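Local coordinates for protein abietadiene synthase, chloroplastic (Abies grandis, PDB 3S9V) that belongs to the terpene synthase family, as a large, mainly helical plastid enzyme with a metal-binding domain, at residues 497-508 and 528-539. Sequence-based numbering, arbitrary orientation.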
loop_
_atom_site.group_PDB
_atom_site.type_symbol
_atom_site.label_atom_id
_atom_site.label_comp_id
_atom_site.label_asym_id
_atom_site.label_seq_id
_atom_site.Cartn_x
_atom_site.Cartn_y
_atom_site.Cartn_z
ATOM N N LEU A 497 -19.115 35.893 15.689
ATOM C CA LEU A 497 -19.580 34.743 16.459
ATOM C C LEU A 497 -18.603 34.423 17.586
ATOM O O LEU A 497 -17.426 34.164 17.343
ATOM C CB LEU A 497 -19.726 33.525 15.545
ATOM C CG LEU A 497 -20.572 33.725 14.286
ATOM C CD1 LEU A 497 -20.594 32.436 13.481
ATOM C CD2 LEU A 497 -21.977 34.150 14.669
ATOM N N ASN A 498 -19.097 34.434 18.818
ATOM C CA ASN A 498 -18.253 34.160 19.970
ATOM C C ASN A 498 -18.517 32.797 20.592
ATOM O O ASN A 498 -17.922 32.453 21.615
ATOM C CB ASN A 498 -18.448 35.249 21.026
ATOM C CG ASN A 498 -19.908 35.452 21.389
ATOM O OD1 ASN A 498 -20.603 34.513 21.777
ATOM N ND2 ASN A 498 -20.380 36.688 21.262
ATOM N N PHE A 499 -19.405 32.020 19.981
ATOM C CA PHE A 499 -19.730 30.697 20.506
ATOM C C PHE A 499 -19.020 29.592 19.741
ATOM O O PHE A 499 -19.207 28.407 20.028
ATOM C CB PHE A 499 -21.236 30.451 20.451
ATOM C CG PHE A 499 -21.819 30.580 19.079
ATOM C CD1 PHE A 499 -22.225 31.819 18.596
ATOM C CD2 PHE A 499 -21.950 29.464 18.258
ATOM C CE1 PHE A 499 -22.755 31.945 17.316
ATOM C CE2 PHE A 499 -22.477 29.579 16.976
ATOM C CZ PHE A 499 -22.881 30.821 16.503
ATOM N N THR A 500 -18.207 29.978 18.764
ATOM C CA THR A 500 -17.472 29.002 17.974
ATOM C C THR A 500 -16.094 29.518 17.568
ATOM O O THR A 500 -15.942 30.673 17.156
ATOM C CB THR A 500 -18.264 28.598 16.706
ATOM O OG1 THR A 500 -17.569 27.542 16.029
ATOM C CG2 THR A 500 -18.424 29.788 15.762
ATOM N N ARG A 501 -15.095 28.649 17.698
ATOM C CA ARG A 501 -13.714 28.976 17.359
ATOM C C ARG A 501 -13.423 28.791 15.870
ATOM O O ARG A 501 -13.632 27.710 15.316
ATOM C CB ARG A 501 -12.756 28.106 18.174
ATOM C CG ARG A 501 -13.144 26.638 18.204
ATOM C CD ARG A 501 -11.923 25.749 18.330
ATOM N NE ARG A 501 -11.026 25.929 17.193
ATOM C CZ ARG A 501 -9.977 25.156 16.932
ATOM N NH1 ARG A 501 -9.685 24.137 17.730
ATOM N NH2 ARG A 501 -9.220 25.401 15.870
ATOM N N GLU A 502 -12.942 29.857 15.234
ATOM C CA GLU A 502 -12.606 29.846 13.814
ATOM C C GLU A 502 -11.554 28.769 13.534
ATOM O O GLU A 502 -10.638 28.572 14.336
ATOM C CB GLU A 502 -12.077 31.226 13.404
ATOM C CG GLU A 502 -11.677 31.358 11.943
ATOM C CD GLU A 502 -10.291 30.814 11.644
ATOM O OE1 GLU A 502 -9.928 30.761 10.449
ATOM O OE2 GLU A 502 -9.564 30.447 12.594
ATOM N N ARG A 503 -11.689 28.075 12.403
ATOM C CA ARG A 503 -10.748 27.016 12.035
ATOM C C ARG A 503 -10.887 26.545 10.586
ATOM O O ARG A 503 -10.960 25.342 10.312
ATOM C CB ARG A 503 -10.914 25.830 12.986
ATOM C CG ARG A 503 -12.359 25.475 13.283
ATOM C CD ARG A 503 -12.439 24.418 14.371
ATOM N NE ARG A 503 -13.765 24.358 14.979
ATOM C CZ ARG A 503 -14.049 23.680 16.086
ATOM N NH1 ARG A 503 -13.100 22.998 16.712
ATOM N NH2 ARG A 503 -15.281 23.696 16.576
ATOM N N VAL A 504 -10.903 27.499 9.662
ATOM C CA VAL A 504 -11.039 27.204 8.239
ATOM C C VAL A 504 -9.931 26.289 7.719
ATOM O O VAL A 504 -10.192 25.382 6.935
ATOM C CB VAL A 504 -11.038 28.505 7.397
ATOM C CG1 VAL A 504 -11.081 28.171 5.913
ATOM C CG2 VAL A 504 -12.232 29.364 7.775
ATOM N N THR A 505 -8.700 26.537 8.156
ATOM C CA THR A 505 -7.548 25.743 7.733
ATOM C C THR A 505 -7.707 24.284 8.123
ATOM O O THR A 505 -7.557 23.382 7.302
ATOM C CB THR A 505 -6.246 26.256 8.376
ATOM O OG1 THR A 505 -6.033 27.624 8.009
ATOM C CG2 THR A 505 -5.065 25.419 7.920
ATOM N N GLU A 506 -7.995 24.070 9.398
ATOM C CA GLU A 506 -8.186 22.739 9.950
ATOM C C GLU A 506 -9.294 22.010 9.190
ATOM O O GLU A 506 -9.183 20.820 8.902
ATOM C CB GLU A 506 -8.537 22.883 11.430
ATOM C CG GLU A 506 -8.675 21.615 12.232
ATOM C CD GLU A 506 -8.861 21.927 13.710
ATOM O OE1 GLU A 506 -7.929 22.510 14.309
ATOM O OE2 GLU A 506 -9.934 21.607 14.269
ATOM N N ILE A 507 -10.351 22.739 8.849
ATOM C CA ILE A 507 -11.482 22.172 8.122
ATOM C C ILE A 507 -11.196 21.961 6.637
ATOM O O ILE A 507 -11.669 20.991 6.039
ATOM C CB ILE A 507 -12.730 23.066 8.265
ATOM C CG1 ILE A 507 -13.252 22.992 9.700
ATOM C CG2 ILE A 507 -13.809 22.634 7.280
ATOM C CD1 ILE A 507 -14.491 23.832 9.941
ATOM N N TYR A 508 -10.426 22.863 6.040
ATOM C CA TYR A 508 -10.098 22.754 4.623
ATOM C C TYR A 508 -9.150 21.580 4.385
ATOM O O TYR A 508 -9.114 21.002 3.297
ATOM C CB TYR A 508 -9.450 24.044 4.118
ATOM C CG TYR A 508 -9.006 23.939 2.682
ATOM C CD1 TYR A 508 -9.938 23.821 1.655
ATOM C CD2 TYR A 508 -7.651 23.886 2.353
ATOM C CE1 TYR A 508 -9.540 23.647 0.335
ATOM C CE2 TYR A 508 -7.238 23.708 1.038
ATOM C CZ TYR A 508 -8.190 23.586 0.035
ATOM O OH TYR A 508 -7.794 23.373 -1.265
ATOM N N THR A 528 -15.854 22.473 2.489
ATOM C CA THR A 528 -15.310 23.271 3.572
ATOM C C THR A 528 -16.338 24.203 4.213
ATOM O O THR A 528 -16.439 24.272 5.442
ATOM C CB THR A 528 -14.125 24.100 3.070
ATOM O OG1 THR A 528 -13.114 23.215 2.568
ATOM C CG2 THR A 528 -13.560 24.964 4.195
ATOM N N LYS A 529 -17.093 24.924 3.390
ATOM C CA LYS A 529 -18.102 25.837 3.912
ATOM C C LYS A 529 -19.199 25.077 4.641
ATOM O O LYS A 529 -19.611 25.463 5.735
ATOM C CB LYS A 529 -18.698 26.677 2.784
ATOM C CG LYS A 529 -17.757 27.789 2.324
ATOM C CD LYS A 529 -18.245 28.467 1.058
ATOM C CE LYS A 529 -17.246 29.526 0.600
ATOM N NZ LYS A 529 -17.611 30.116 -0.719
ATOM N N THR A 530 -19.658 23.988 4.039
ATOM C CA THR A 530 -20.704 23.183 4.646
ATOM C C THR A 530 -20.246 22.565 5.967
ATOM O O THR A 530 -21.001 22.549 6.933
ATOM C CB THR A 530 -21.163 22.076 3.693
ATOM O OG1 THR A 530 -21.428 22.649 2.403
ATOM C CG2 THR A 530 -22.431 21.433 4.211
ATOM N N SER A 531 -19.011 22.068 6.014
ATOM C CA SER A 531 -18.481 21.480 7.244
ATOM C C SER A 531 -18.380 22.546 8.328
ATOM O O SER A 531 -18.756 22.315 9.477
ATOM C CB SER A 531 -17.092 20.880 7.012
ATOM O OG SER A 531 -17.141 19.824 6.076
ATOM N N ASN A 532 -17.864 23.716 7.961
ATOM C CA ASN A 532 -17.725 24.806 8.920
ATOM C C ASN A 532 -19.098 25.163 9.481
ATOM O O ASN A 532 -19.240 25.442 10.673
ATOM C CB ASN A 532 -17.092 26.033 8.261
ATOM C CG ASN A 532 -16.152 26.765 9.197
ATOM O OD1 ASN A 532 -16.527 27.118 10.315
ATOM N ND2 ASN A 532 -14.923 26.990 8.750
ATOM N N PHE A 533 -20.118 25.147 8.632
ATOM C CA PHE A 533 -21.450 25.458 9.118
ATOM C C PHE A 533 -22.019 24.381 10.030
ATOM O O PHE A 533 -22.820 24.686 10.907
ATOM C CB PHE A 533 -22.410 25.742 7.965
ATOM C CG PHE A 533 -22.580 27.207 7.693
ATOM C CD1 PHE A 533 -21.957 27.810 6.607
ATOM C CD2 PHE A 533 -23.311 28.002 8.571
ATOM C CE1 PHE A 533 -22.055 29.180 6.400
ATOM C CE2 PHE A 533 -23.416 29.378 8.373
ATOM C CZ PHE A 533 -22.785 29.965 7.284
ATOM N N THR A 534 -21.618 23.126 9.841
ATOM C CA THR A 534 -22.122 22.080 10.726
ATOM C C THR A 534 -21.473 22.270 12.100
ATOM O O THR A 534 -22.058 21.919 13.120
ATOM C CB THR A 534 -21.824 20.651 10.194
ATOM O OG1 THR A 534 -20.410 20.451 10.071
ATOM C CG2 THR A 534 -22.468 20.452 8.845
ATOM N N VAL A 535 -20.274 22.848 12.120
ATOM C CA VAL A 535 -19.569 23.097 13.378
ATOM C C VAL A 535 -20.206 24.273 14.107
ATOM O O VAL A 535 -20.462 24.200 15.310
ATOM C CB VAL A 535 -18.073 23.410 13.139
ATOM C CG1 VAL A 535 -17.453 24.040 14.386
ATOM C CG2 VAL A 535 -17.338 22.133 12.784
ATOM N N ILE A 536 -20.459 25.348 13.365
ATOM C CA ILE A 536 -21.072 26.560 13.901
ATOM C C ILE A 536 -22.471 26.284 14.459
ATOM O O ILE A 536 -22.795 26.689 15.581
ATOM C CB ILE A 536 -21.178 27.659 12.799
ATOM C CG1 ILE A 536 -19.781 28.169 12.423
ATOM C CG2 ILE A 536 -22.044 28.810 13.275
ATOM C CD1 ILE A 536 -19.791 29.132 11.245
ATOM N N LEU A 537 -23.299 25.603 13.671
ATOM C CA LEU A 537 -24.656 25.288 14.098
ATOM C C LEU A 537 -24.645 24.267 15.231
ATOM O O LEU A 537 -25.519 24.278 16.100
ATOM C CB LEU A 537 -25.483 24.775 12.914
ATOM C CG LEU A 537 -25.671 25.802 11.789
ATOM C CD1 LEU A 537 -26.612 25.254 10.726
ATOM C CD2 LEU A 537 -26.235 27.082 12.362
ATOM N N ASP A 538 -23.645 23.395 15.228
ATOM C CA ASP A 538 -23.527 22.397 16.280
ATOM C C ASP A 538 -23.325 23.128 17.605
ATOM O O ASP A 538 -23.932 22.770 18.617
ATOM C CB ASP A 538 -22.330 21.482 16.022
ATOM C CG ASP A 538 -22.308 20.285 16.940
ATOM O OD1 ASP A 538 -21.291 19.562 16.954
ATOM O OD2 ASP A 538 -23.314 20.061 17.645
ATOM N N ASP A 539 -22.467 24.147 17.599
ATOM C CA ASP A 539 -22.211 24.918 18.813
ATOM C C ASP A 539 -23.453 25.732 19.180
ATOM O O ASP A 539 -23.806 25.853 20.356
ATOM C CB ASP A 539 -21.015 25.865 18.631
ATOM C CG ASP A 539 -19.695 25.126 18.434
ATOM O OD1 ASP A 539 -19.505 24.048 19.044
ATOM O OD2 ASP A 539 -18.835 25.637 17.680
#
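Ile-507 meets Thr-528 and Asn-532 where residues 504-508, the first turn or so of helix 504-514, cross residues 528-539 of helix 521-541 at 120°, their axes 9.5 Å apart, while the loop 497-503 runs back obliquely along the latter, roughly against its direction, bringing Thr-500 CA 6.0 Å from Ile-536 CA. Ile-507 is a knob among Thr-528, Ser-531, Asn-532 and Val-535. Its CG2 rests on Ser-531 CB at 3.7 Å, whereas CD1, carried there by CG1 lying anti to the carbonyl carbon (chi1 -70°), reaches Asn-532 ND2 at 3.4 Å. That amide nitrogen is buried without a polar partner against methyls of Ile-507 and Val-504, probably at a cost. Thr-528, small enough for a close approach, has its CA 5.3 Å from Tyr-508 CA, its hydroxyl turned back to Arg-524 O and lying at the edge of the Tyr-508 ring.

Both segments belong to the all-helical, metal-binding domain of the terpene synthase fold; here the connection before helix 504-514 lies along helix 521-541. Thr-500 suits two roles: OG1 donates to Asp-539 OD2 (2.8 Å), nearly along the carboxylate C-O axis, and CG2 packs on Ile-536. Phe-499 offers its ring edge, CE2 lying 3.2 Å from Ile-536 O. Arg-503, extended from CG to NE, meets Val-535 CG1 from the opposite direction; its NH2 lies 4.2 Å from Asp-539 OD2, beyond a salt bridge but probably favourable.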